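Local coordinates for hypothetical protein Ta0852 (Thermoplasma acidophilum, PDB 1YB2), which probably acts as an S-adenosylmethionine-dependent RNA methyltransferase, perhaps modifying tRNA adenine as its TRM61 relatives do, at residues Val30-Gly36 with Tyr82-Val86; Val119-Ser125 with Ala151-Leu155; Gly228-Thr234 with Ile262-Lys268. One frame throughout, in Å; residues are numbered along the deposited sequence.

Along the chain the three contacts follow one another in series; none nests in or crosses another. Contact 1 closes first, bringing the loop after strand 28-30 against the short helix 83-86 that follows strand 71-76. Contact 2 comes next, joining the glycine-rich turn and start of helix 123-132 to helix 145-156 in the methyltransferase domain. Contact 3 pairs strands 229-242 and 258-267 at one border of that domain's sheet. Contacts 1 and 3 touch, with Val30 CG2 against Leu232 CD2, so the loop beside the N-terminal sheet meets the edge strand of the methyltransferase sheet. Contact 2 stands apart, its nearest atoms about 9 Å from contact 3. All three also reach the second subunit.

Contact 1. Residues Val30-Gly36 with Tyr82-Val86; sequences VSEDEYG and YFGRV
Tyr35 presents one face of its ring to the aliphatic part of Arg85, whose CB lies 3.8 Å from the ring centroid, close to the normal: a CH-pi contact. Farther along, the arginine chain bends at chi2 and chi3, and this fold brings the guanidinium back across the ring, so that Tyr35 CE1 sits 3.3 Å from Arg85 CZ and over the middle of the guanidinium face. The two planes are inclined by 44°, so this is no parallel stack. Arginine suits the place because its methylenes pack on the aromatic while its N-H groups still meet the backbone: Arg85 NH2 lies nearly in line with the C=O of Asp33, though the bond is bent at the hydrogen and its modelled length is short enough to be doubtful, and NH1 adds a weak bond to the same oxygen.

The edge of the Tyr35 ring meets the second tyrosine, Tyr35 CE2 lying 3.4 Å from Tyr82 CD1, with the planes oblique at 49°. Tyr82 in turn takes a methyl over the centre of its face, Val30 CG1 being 3.7 Å from the centroid. Val86 CG1 closes the packing against Tyr35 CB at 4.0 Å. One water bridges the backbones, accepting from Tyr35 N and donating to Arg85 O.

Behind this layer the loop is shaped by Ser31: its OG accepts from Asp33 N at 3.0 Å, an ST turn, donates to Glu34 O at 2.7 Å, and is also hydrogen-bonded to Lys71. Arg241 of the second subunit hydrogen-bonds Glu32 O and comes close to Arg85, where like charges would be expected to disfavour each other. The whole is a β-hairpin connection, between antiparallel strands 28-30 and 36-39 of the FKBP-like N-terminal domain, packed against a short helix.

Contact 2. Residues Val119-Ser125 with Ala151-Leu155; sequences VGSGNMS and AMDNL
Leu155 N donates to Ala151 O at 2.9 Å, an ordinary turn of helix 145-156 that sets Ala151 against the turn Val119-Gly122 and Leu155 against the helix start beyond it. This glycine-rich turn follows the first strand of a Rossmann-like methyltransferase domain and leads into helix 123-132. It is a type II' β-turn, closed by Gly122 N to Val119 O at 3.2 Å. Gly120 has the positive phi (59°) this turn requires. Gly122, at the N-cap position, also has a positive phi that suits glycine, and with no side chain there nothing stands between its CA and Ala151 CB, 4.0 Å away.

Ala151 CB is also met by both methyls of Val119. A chi1 of 75° puts CG1 between the backbone N and the carbonyl carbon and leaves CG2 anti to N; Val119 CG2 touches Ala151 CB at 3.7 Å and, at 3.8 Å, the terminal CE of Met152, a selenomethionine. The flexible chain of Met152 bends round to get there, although its CB starts out away from the loop. Val119 N hydrogen-bonds Glu142, which is predicted to bind S-adenosylmethionine, so the packing borders the probable cofactor site. The hydroxyl of Ser125 is engaged by Glu116, leaving its carbon side to the helix: Ser125 CB lies against Leu155 CD1 at 3.8 Å, while Leu155 CD2 reaches Gly122 O at 3.9 Å.

Contact 3. Residues Gly228-Thr234 with Ile262-Lys268; sequences GMHHLET and ITFAIKK
Phe264 N donates to Glu233 O at 2.8 Å in an almost straight bond, 178° at the hydrogen. Phe264 O takes two donors instead of one: Leu232 N at 2.9 Å and, more weakly, Glu233 N at 3.5 Å. Both residues thus face a single partner, which makes this a classic β-bulge in an antiparallel pair and shifts the register by one. On the other side of the bulge pairing is regular, with His230 N to Ile266 O (2.7 Å) and Ile266 N to His230 O forming a hydrogen-bonded pair, and Lys268 N to Gly228 O beyond it. Gly228 has the positive phi that suits glycine as the chain enters the strand.

The packing follows the two faces. Beside Phe264, Glu233 runs alongside in the same direction, its CG next to the ring, 4.0 Å from Phe264 CD1, while the carboxylate goes on toward a weak, long ion pair with Arg241 of the second subunit. On the same face Ile266 has CG1 anti to the backbone N (chi1 -174°), which places CG2 between N and the carbonyl carbon, where it meets Leu232 CD2 at 3.8 Å and His230 CB at 3.7 Å. On the reverse face the selenium of Met229, a selenomethionine, lies 4.1 Å from CB of the small Ala265.

Strand 258-267 lies between strand 229-242 and strand 205-211, to which Thr263 and Ala265 bond. Helix 214-223 packs on His231, Thr234 and Thr263, while strand 71-76 lies against His230 and Ile266. At Thr234 a strand of the second subunit pairs antiparallel, so the sheet runs on across the dimer.

Contact 1. Residues Val30-Gly36 with Tyr82-Val86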
loop_
_atom_site.group_PDB
_atom_site.type_symbol
_atom_site.label_atom_id
_atom_site.label_comp_id
_atom_site.label_asym_id
_atom_site.label_seq_id
_atom_site.Cartn_x
_atom_site.Cartn_y
_atom_site.Cartn_z
ATOM N N VAL A 30 10.978 7.535 -16.775
ATOM C CA VAL A 30 10.904 6.139 -16.342
ATOM C C VAL A 30 11.219 5.186 -17.484
ATOM O O VAL A 30 11.167 5.570 -18.656
ATOM C CB VAL A 30 9.515 5.780 -15.726
ATOM C CG1 VAL A 30 9.149 6.743 -14.626
ATOM C CG2 VAL A 30 8.399 5.750 -16.788
ATOM N N SER A 31 11.542 3.938 -17.140
ATOM C CA SER A 31 11.772 2.897 -18.131
ATOM C C SER A 31 11.799 1.537 -17.445
ATOM O O SER A 31 11.628 1.450 -16.226
ATOM C CB SER A 31 13.075 3.140 -18.900
ATOM O OG SER A 31 14.192 2.708 -18.145
ATOM N N GLU A 32 12.004 0.488 -18.237
ATOM C CA GLU A 32 12.138 -0.869 -17.716
ATOM C C GLU A 32 13.473 -1.053 -16.977
ATOM O O GLU A 32 13.663 -2.063 -16.306
ATOM C CB GLU A 32 11.945 -1.939 -18.816
ATOM C CG GLU A 32 11.399 -3.259 -18.239
ATOM C CD GLU A 32 11.239 -4.436 -19.227
ATOM O OE1 GLU A 32 10.576 -4.276 -20.297
ATOM O OE2 GLU A 32 11.730 -5.554 -18.880
ATOM N N ASP A 33 14.389 -0.092 -17.068
ATOM C CA ASP A 33 15.577 -0.151 -16.180
ATOM C C ASP A 33 16.041 1.150 -15.509
ATOM O O ASP A 33 15.846 1.308 -14.307
ATOM C CB ASP A 33 16.753 -0.927 -16.796
ATOM C CG ASP A 33 17.248 -0.319 -18.075
ATOM O OD1 ASP A 33 16.402 0.011 -18.926
ATOM O OD2 ASP A 33 18.486 -0.174 -18.232
ATOM N N GLU A 34 16.642 2.074 -16.261
ATOM C CA GLU A 34 17.112 3.341 -15.666
ATOM C C GLU A 34 16.022 4.408 -15.550
ATOM O O GLU A 34 15.099 4.480 -16.371
ATOM C CB GLU A 34 18.311 3.904 -16.431
ATOM C CG GLU A 34 19.554 3.033 -16.359
ATOM C CD GLU A 34 20.331 3.216 -15.062
ATOM O OE1 GLU A 34 20.665 4.379 -14.713
ATOM O OE2 GLU A 34 20.621 2.192 -14.393
ATOM N N TYR A 35 16.133 5.226 -14.508
ATOM C CA TYR A 35 15.241 6.360 -14.324
ATOM C C TYR A 35 16.048 7.648 -14.387
ATOM O O TYR A 35 17.258 7.642 -14.164
ATOM C CB TYR A 35 14.470 6.254 -13.012
ATOM C CG TYR A 35 13.401 5.177 -13.014
ATOM C CD1 TYR A 35 13.695 3.865 -13.386
ATOM C CD2 TYR A 35 12.100 5.466 -12.631
ATOM C CE1 TYR A 35 12.717 2.875 -13.381
ATOM C CE2 TYR A 35 11.118 4.484 -12.632
ATOM C CZ TYR A 35 11.425 3.197 -13.010
ATOM O OH TYR A 35 10.438 2.226 -12.994
ATOM N N GLY A 36 15.374 8.742 -14.717
ATOM C CA GLY A 36 16.022 10.036 -14.864
ATOM C C GLY A 36 15.113 11.146 -14.400
ATOM O O GLY A 36 14.007 10.893 -13.908
ATOM N N TYR A 82 8.089 5.749 -7.860
ATOM C CA TYR A 82 9.354 6.107 -8.526
ATOM C C TYR A 82 10.433 6.681 -7.612
ATOM O O TYR A 82 11.599 6.811 -8.020
ATOM C CB TYR A 82 9.101 7.095 -9.667
ATOM C CG TYR A 82 8.069 6.637 -10.666
ATOM C CD1 TYR A 82 8.108 5.349 -11.205
ATOM C CD2 TYR A 82 7.044 7.490 -11.074
ATOM C CE1 TYR A 82 7.130 4.911 -12.145
ATOM C CE2 TYR A 82 6.086 7.077 -11.993
ATOM C CZ TYR A 82 6.138 5.779 -12.531
ATOM O OH TYR A 82 5.190 5.367 -13.455
ATOM N N PHE A 83 10.035 7.033 -6.386
ATOM C CA PHE A 83 10.896 7.772 -5.463
ATOM C C PHE A 83 12.236 7.084 -5.262
ATOM O O PHE A 83 13.270 7.700 -5.428
ATOM C CB PHE A 83 10.175 8.001 -4.128
ATOM C CG PHE A 83 10.976 8.786 -3.114
ATOM C CD1 PHE A 83 10.937 10.185 -3.100
ATOM C CD2 PHE A 83 11.743 8.133 -2.163
ATOM C CE1 PHE A 83 11.657 10.913 -2.151
ATOM C CE2 PHE A 83 12.474 8.853 -1.204
ATOM C CZ PHE A 83 12.423 10.244 -1.203
ATOM N N GLY A 84 12.219 5.799 -4.941
ATOM C CA GLY A 84 13.460 5.066 -4.692
ATOM C C GLY A 84 14.392 4.938 -5.888
ATOM O O GLY A 84 15.614 4.805 -5.720
ATOM N N ARG A 85 13.828 4.990 -7.094
ATOM C CA ARG A 85 14.609 4.880 -8.338
ATOM C C ARG A 85 15.276 6.193 -8.737
ATOM O O ARG A 85 16.313 6.187 -9.402
ATOM C CB ARG A 85 13.718 4.414 -9.504
ATOM C CG ARG A 85 13.034 3.046 -9.323
ATOM C CD ARG A 85 14.044 1.890 -9.450
ATOM N NE ARG A 85 13.690 0.929 -10.504
ATOM C CZ ARG A 85 14.421 0.728 -11.606
ATOM N NH1 ARG A 85 14.025 -0.158 -12.528
ATOM N NH2 ARG A 85 15.549 1.418 -11.791
ATOM N N VAL A 86 14.667 7.316 -8.368
ATOM C CA VAL A 86 15.199 8.633 -8.755
ATOM C C VAL A 86 16.096 9.306 -7.722
ATOM O O VAL A 86 16.809 10.250 -8.060
ATOM C CB VAL A 86 14.097 9.633 -9.202
ATOM C CG1 VAL A 86 13.437 9.150 -10.465
ATOM C CG2 VAL A 86 13.073 9.876 -8.100
HETATM O O HOH W 1 17.466 4.606 -11.620
#

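Contact 2. Residues Val119-Ser125 with Ala151-Leu155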
loop_
_atom_site.group_PDB
_atom_site.type_symbol
_atom_site.label_atom_id
_atom_site.label_comp_id
_atom_site.label_asym_id
_atom_site.label_seq_id
_atom_site.Cartn_x
_atom_site.Cartn_y
_atom_site.Cartn_z
ATOM N N VAL A 119 -13.364 -7.534 -9.707
ATOM C CA VAL A 119 -13.559 -7.039 -8.357
ATOM C C VAL A 119 -13.071 -7.988 -7.237
ATOM O O VAL A 119 -12.678 -7.522 -6.171
ATOM C CB VAL A 119 -15.043 -6.604 -8.135
ATOM C CG1 VAL A 119 -15.941 -7.807 -7.973
ATOM C CG2 VAL A 119 -15.158 -5.651 -6.953
ATOM N N GLY A 120 -13.067 -9.300 -7.484
ATOM C CA GLY A 120 -12.777 -10.278 -6.414
ATOM C C GLY A 120 -13.754 -10.163 -5.253
ATOM O O GLY A 120 -14.966 -10.105 -5.463
ATOM N N SER A 121 -13.221 -10.101 -4.029
ATOM C CA SER A 121 -14.027 -10.007 -2.811
ATOM C C SER A 121 -14.426 -8.559 -2.510
ATOM O O SER A 121 -15.289 -8.291 -1.654
ATOM C CB SER A 121 -13.224 -10.537 -1.629
ATOM O OG SER A 121 -12.011 -9.793 -1.500
ATOM N N GLY A 122 -13.783 -7.619 -3.197
ATOM C CA GLY A 122 -14.022 -6.217 -2.898
ATOM C C GLY A 122 -12.920 -5.702 -1.999
ATOM O O GLY A 122 -12.932 -4.545 -1.611
ATOM N N ASN A 123 -11.964 -6.566 -1.672
ATOM C CA ASN A 123 -10.856 -6.185 -0.813
ATOM C C ASN A 123 -10.031 -5.026 -1.382
ATOM O O ASN A 123 -9.763 -4.039 -0.675
ATOM C CB ASN A 123 -9.966 -7.393 -0.480
ATOM C CG ASN A 123 -9.044 -7.129 0.714
ATOM O OD1 ASN A 123 -9.425 -6.456 1.676
ATOM N ND2 ASN A 123 -7.820 -7.641 0.643
HETATM N N MSE A 124 -9.644 -5.128 -2.660
HETATM C CA MSE A 124 -8.913 -4.028 -3.319
HETATM C C MSE A 124 -9.778 -2.758 -3.386
HETATM O O MSE A 124 -9.293 -1.658 -3.174
HETATM C CB MSE A 124 -8.442 -4.438 -4.721
HETATM C CG MSE A 124 -7.655 -3.331 -5.467
HETATM SE SE MSE A 124 -6.024 -2.855 -4.519
HETATM C CE MSE A 124 -5.780 -0.956 -4.977
ATOM N N SER A 125 -11.063 -2.922 -3.686
ATOM C CA SER A 125 -12.000 -1.803 -3.732
ATOM C C SER A 125 -12.015 -1.075 -2.388
ATOM O O SER A 125 -12.102 0.154 -2.333
ATOM C CB SER A 125 -13.421 -2.285 -4.068
ATOM O OG SER A 125 -13.460 -2.949 -5.314
ATOM N N ALA A 151 -19.590 -8.157 -3.623
ATOM C CA ALA A 151 -18.533 -7.196 -3.334
ATOM C C ALA A 151 -19.124 -5.865 -2.918
ATOM O O ALA A 151 -18.685 -5.268 -1.943
ATOM C CB ALA A 151 -17.628 -7.020 -4.532
HETATM N N MSE A 152 -20.122 -5.402 -3.661
HETATM C CA MSE A 152 -20.714 -4.096 -3.387
HETATM C C MSE A 152 -21.477 -4.108 -2.064
HETATM O O MSE A 152 -21.423 -3.138 -1.323
HETATM C CB MSE A 152 -21.602 -3.635 -4.541
HETATM C CG MSE A 152 -20.862 -3.356 -5.847
HETATM SE SE MSE A 152 -19.409 -2.025 -5.683
HETATM C CE MSE A 152 -17.837 -3.168 -5.989
ATOM N N ASP A 153 -22.179 -5.206 -1.782
ATOM C CA ASP A 153 -22.861 -5.394 -0.498
ATOM C C ASP A 153 -21.856 -5.312 0.663
ATOM O O ASP A 153 -22.093 -4.618 1.647
ATOM C CB ASP A 153 -23.595 -6.744 -0.457
ATOM C CG ASP A 153 -24.871 -6.773 -1.310
ATOM O OD1 ASP A 153 -25.267 -5.749 -1.914
ATOM O OD2 ASP A 153 -25.494 -7.855 -1.384
ATOM N N ASN A 154 -20.739 -6.021 0.534
ATOM C CA ASN A 154 -19.663 -5.989 1.532
ATOM C C ASN A 154 -19.090 -4.592 1.728
ATOM O O ASN A 154 -18.914 -4.143 2.859
ATOM C CB ASN A 154 -18.540 -6.982 1.162
ATOM C CG ASN A 154 -18.916 -8.418 1.478
ATOM O OD1 ASN A 154 -19.664 -8.674 2.418
ATOM N ND2 ASN A 154 -18.397 -9.356 0.706
ATOM N N LEU A 155 -18.800 -3.909 0.625
ATOM C CA LEU A 155 -18.254 -2.561 0.693
ATOM C C LEU A 155 -19.221 -1.598 1.365
ATOM O O LEU A 155 -18.807 -0.762 2.155
ATOM C CB LEU A 155 -17.946 -2.006 -0.709
ATOM C CG LEU A 155 -16.662 -2.191 -1.491
ATOM C CD1 LEU A 155 -16.828 -1.366 -2.757
ATOM C CD2 LEU A 155 -15.406 -1.734 -0.694
#

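Contact 3. Residues Gly228-Thr234 with Ile262-Lys268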
loop_
_atom_site.group_PDB
_atom_site.type_symbol
_atom_site.label_atom_id
_atom_site.label_comp_id
_atom_site.label_asym_id
_atom_site.label_seq_id
_atom_site.Cartn_x
_atom_site.Cartn_y
_atom_site.Cartn_z
ATOM N N GLY A 228 0.414 0.321 -26.753
ATOM C CA GLY A 228 0.702 1.706 -26.364
ATOM C C GLY A 228 1.004 1.887 -24.880
ATOM O O GLY A 228 0.936 2.989 -24.349
HETATM N N MSE A 229 1.327 0.783 -24.217
HETATM C CA MSE A 229 1.781 0.782 -22.834
HETATM C C MSE A 229 3.237 0.387 -22.789
HETATM O O MSE A 229 3.712 -0.347 -23.640
HETATM C CB MSE A 229 0.942 -0.180 -21.987
HETATM C CG MSE A 229 -0.449 0.363 -21.646
HETATM SE SE MSE A 229 -1.268 -0.755 -20.244
HETATM C CE MSE A 229 -2.562 -1.685 -21.328
ATOM N N HIS A 230 3.953 0.906 -21.802
ATOM C CA HIS A 230 5.369 0.595 -21.634
ATOM C C HIS A 230 5.549 -0.160 -20.312
ATOM O O HIS A 230 5.178 0.351 -19.265
ATOM C CB HIS A 230 6.175 1.893 -21.641
ATOM C CG HIS A 230 7.649 1.678 -21.613
ATOM N ND1 HIS A 230 8.392 1.490 -22.760
ATOM C CD2 HIS A 230 8.516 1.585 -20.577
ATOM C CE1 HIS A 230 9.658 1.303 -22.428
ATOM N NE2 HIS A 230 9.759 1.358 -21.111
ATOM N N HIS A 231 6.086 -1.381 -20.379
ATOM C CA HIS A 231 6.376 -2.207 -19.195
ATOM C C HIS A 231 7.407 -1.532 -18.289
ATOM O O HIS A 231 8.461 -1.094 -18.762
ATOM C CB HIS A 231 6.858 -3.596 -19.634
ATOM C CG HIS A 231 7.232 -4.517 -18.510
ATOM N ND1 HIS A 231 6.394 -4.789 -17.446
ATOM C CD2 HIS A 231 8.327 -5.297 -18.331
ATOM C CE1 HIS A 231 6.973 -5.666 -16.644
ATOM N NE2 HIS A 231 8.150 -5.985 -17.156
ATOM N N LEU A 232 7.082 -1.437 -17.002
ATOM C CA LEU A 232 7.962 -0.825 -16.009
ATOM C C LEU A 232 8.673 -1.944 -15.277
ATOM O O LEU A 232 9.890 -2.027 -15.302
ATOM C CB LEU A 232 7.169 0.042 -15.019
ATOM C CG LEU A 232 6.527 1.332 -15.567
ATOM C CD1 LEU A 232 5.694 2.045 -14.492
ATOM C CD2 LEU A 232 7.576 2.271 -16.113
ATOM N N GLU A 233 7.893 -2.810 -14.638
ATOM C CA GLU A 233 8.441 -3.950 -13.946
ATOM C C GLU A 233 7.355 -4.929 -13.567
ATOM O O GLU A 233 6.163 -4.569 -13.479
ATOM C CB GLU A 233 9.234 -3.517 -12.707
ATOM C CG GLU A 233 8.441 -3.082 -11.516
ATOM C CD GLU A 233 9.308 -2.976 -10.260
ATOM O OE1 GLU A 233 10.496 -3.386 -10.293
ATOM O OE2 GLU A 233 8.790 -2.492 -9.229
ATOM N N THR A 234 7.783 -6.162 -13.357
ATOM C CA THR A 234 6.932 -7.240 -12.882
ATOM C C THR A 234 7.667 -7.874 -11.722
ATOM O O THR A 234 8.889 -8.164 -11.816
ATOM C CB THR A 234 6.681 -8.309 -13.964
ATOM O OG1 THR A 234 5.926 -7.745 -15.028
ATOM C CG2 THR A 234 5.901 -9.483 -13.405
ATOM N N ILE A 262 2.778 -9.419 -10.158
ATOM C CA ILE A 262 2.225 -8.081 -10.328
ATOM C C ILE A 262 3.025 -7.327 -11.380
ATOM O O ILE A 262 4.233 -7.129 -11.225
ATOM C CB ILE A 262 2.219 -7.300 -9.006
ATOM C CG1 ILE A 262 1.499 -8.119 -7.905
ATOM C CG2 ILE A 262 1.574 -5.914 -9.207
ATOM C CD1 ILE A 262 1.805 -7.617 -6.471
ATOM N N THR A 263 2.346 -6.934 -12.454
ATOM C CA THR A 263 2.966 -6.199 -13.567
ATOM C C THR A 263 2.503 -4.736 -13.540
ATOM O O THR A 263 1.306 -4.454 -13.426
ATOM C CB THR A 263 2.591 -6.842 -14.926
ATOM O OG1 THR A 263 3.176 -8.140 -15.009
ATOM C CG2 THR A 263 3.058 -5.982 -16.137
ATOM N N PHE A 264 3.457 -3.814 -13.614
ATOM C CA PHE A 264 3.162 -2.385 -13.752
ATOM C C PHE A 264 3.548 -1.898 -15.144
ATOM O O PHE A 264 4.619 -2.235 -15.646
ATOM C CB PHE A 264 3.949 -1.565 -12.724
ATOM C CG PHE A 264 3.660 -1.934 -11.303
ATOM C CD1 PHE A 264 4.509 -2.798 -10.606
ATOM C CD2 PHE A 264 2.522 -1.435 -10.660
ATOM C CE1 PHE A 264 4.244 -3.155 -9.271
ATOM C CE2 PHE A 264 2.241 -1.782 -9.318
ATOM C CZ PHE A 264 3.104 -2.636 -8.627
ATOM N N ALA A 265 2.692 -1.076 -15.740
ATOM C CA ALA A 265 2.932 -0.519 -17.072
ATOM C C ALA A 265 2.456 0.933 -17.106
ATOM O O ALA A 265 1.482 1.296 -16.421
ATOM C CB ALA A 265 2.205 -1.358 -18.133
ATOM N N ILE A 266 3.148 1.763 -17.876
ATOM C CA ILE A 266 2.735 3.165 -18.078
ATOM C C ILE A 266 2.155 3.403 -19.481
ATOM O O ILE A 266 2.723 2.953 -20.470
ATOM C CB ILE A 266 3.916 4.154 -17.753
ATOM C CG1 ILE A 266 3.487 5.626 -17.813
ATOM C CG2 ILE A 266 5.185 3.851 -18.619
ATOM C CD1 ILE A 266 4.510 6.568 -17.160
ATOM N N LYS A 267 1.010 4.097 -19.556
ATOM C CA LYS A 267 0.409 4.511 -20.832
ATOM C C LYS A 267 1.248 5.588 -21.537
ATOM O O LYS A 267 1.535 6.656 -20.968
ATOM C CB LYS A 267 -1.024 5.042 -20.605
ATOM C CG LYS A 267 -1.722 5.608 -21.869
ATOM C CD LYS A 267 -2.135 4.496 -22.835
ATOM C CE LYS A 267 -2.622 5.073 -24.186
ATOM N NZ LYS A 267 -3.876 5.891 -24.007
ATOM N N LYS A 268 1.603 5.324 -22.793
ATOM C CA LYS A 268 2.315 6.314 -23.603
ATOM C C LYS A 268 1.336 7.262 -24.267
ATOM O O LYS A 268 0.232 6.855 -24.611
ATOM C CB LYS A 268 3.187 5.615 -24.637
ATOM C CG LYS A 268 4.245 4.736 -23.983
ATOM C CD LYS A 268 5.151 4.034 -25.011
ATOM C CE LYS A 268 4.360 3.068 -25.856
ATOM N NZ LYS A 268 5.260 2.307 -26.760
HETATM O O HOH W 2 6.445 -0.197 -25.201
#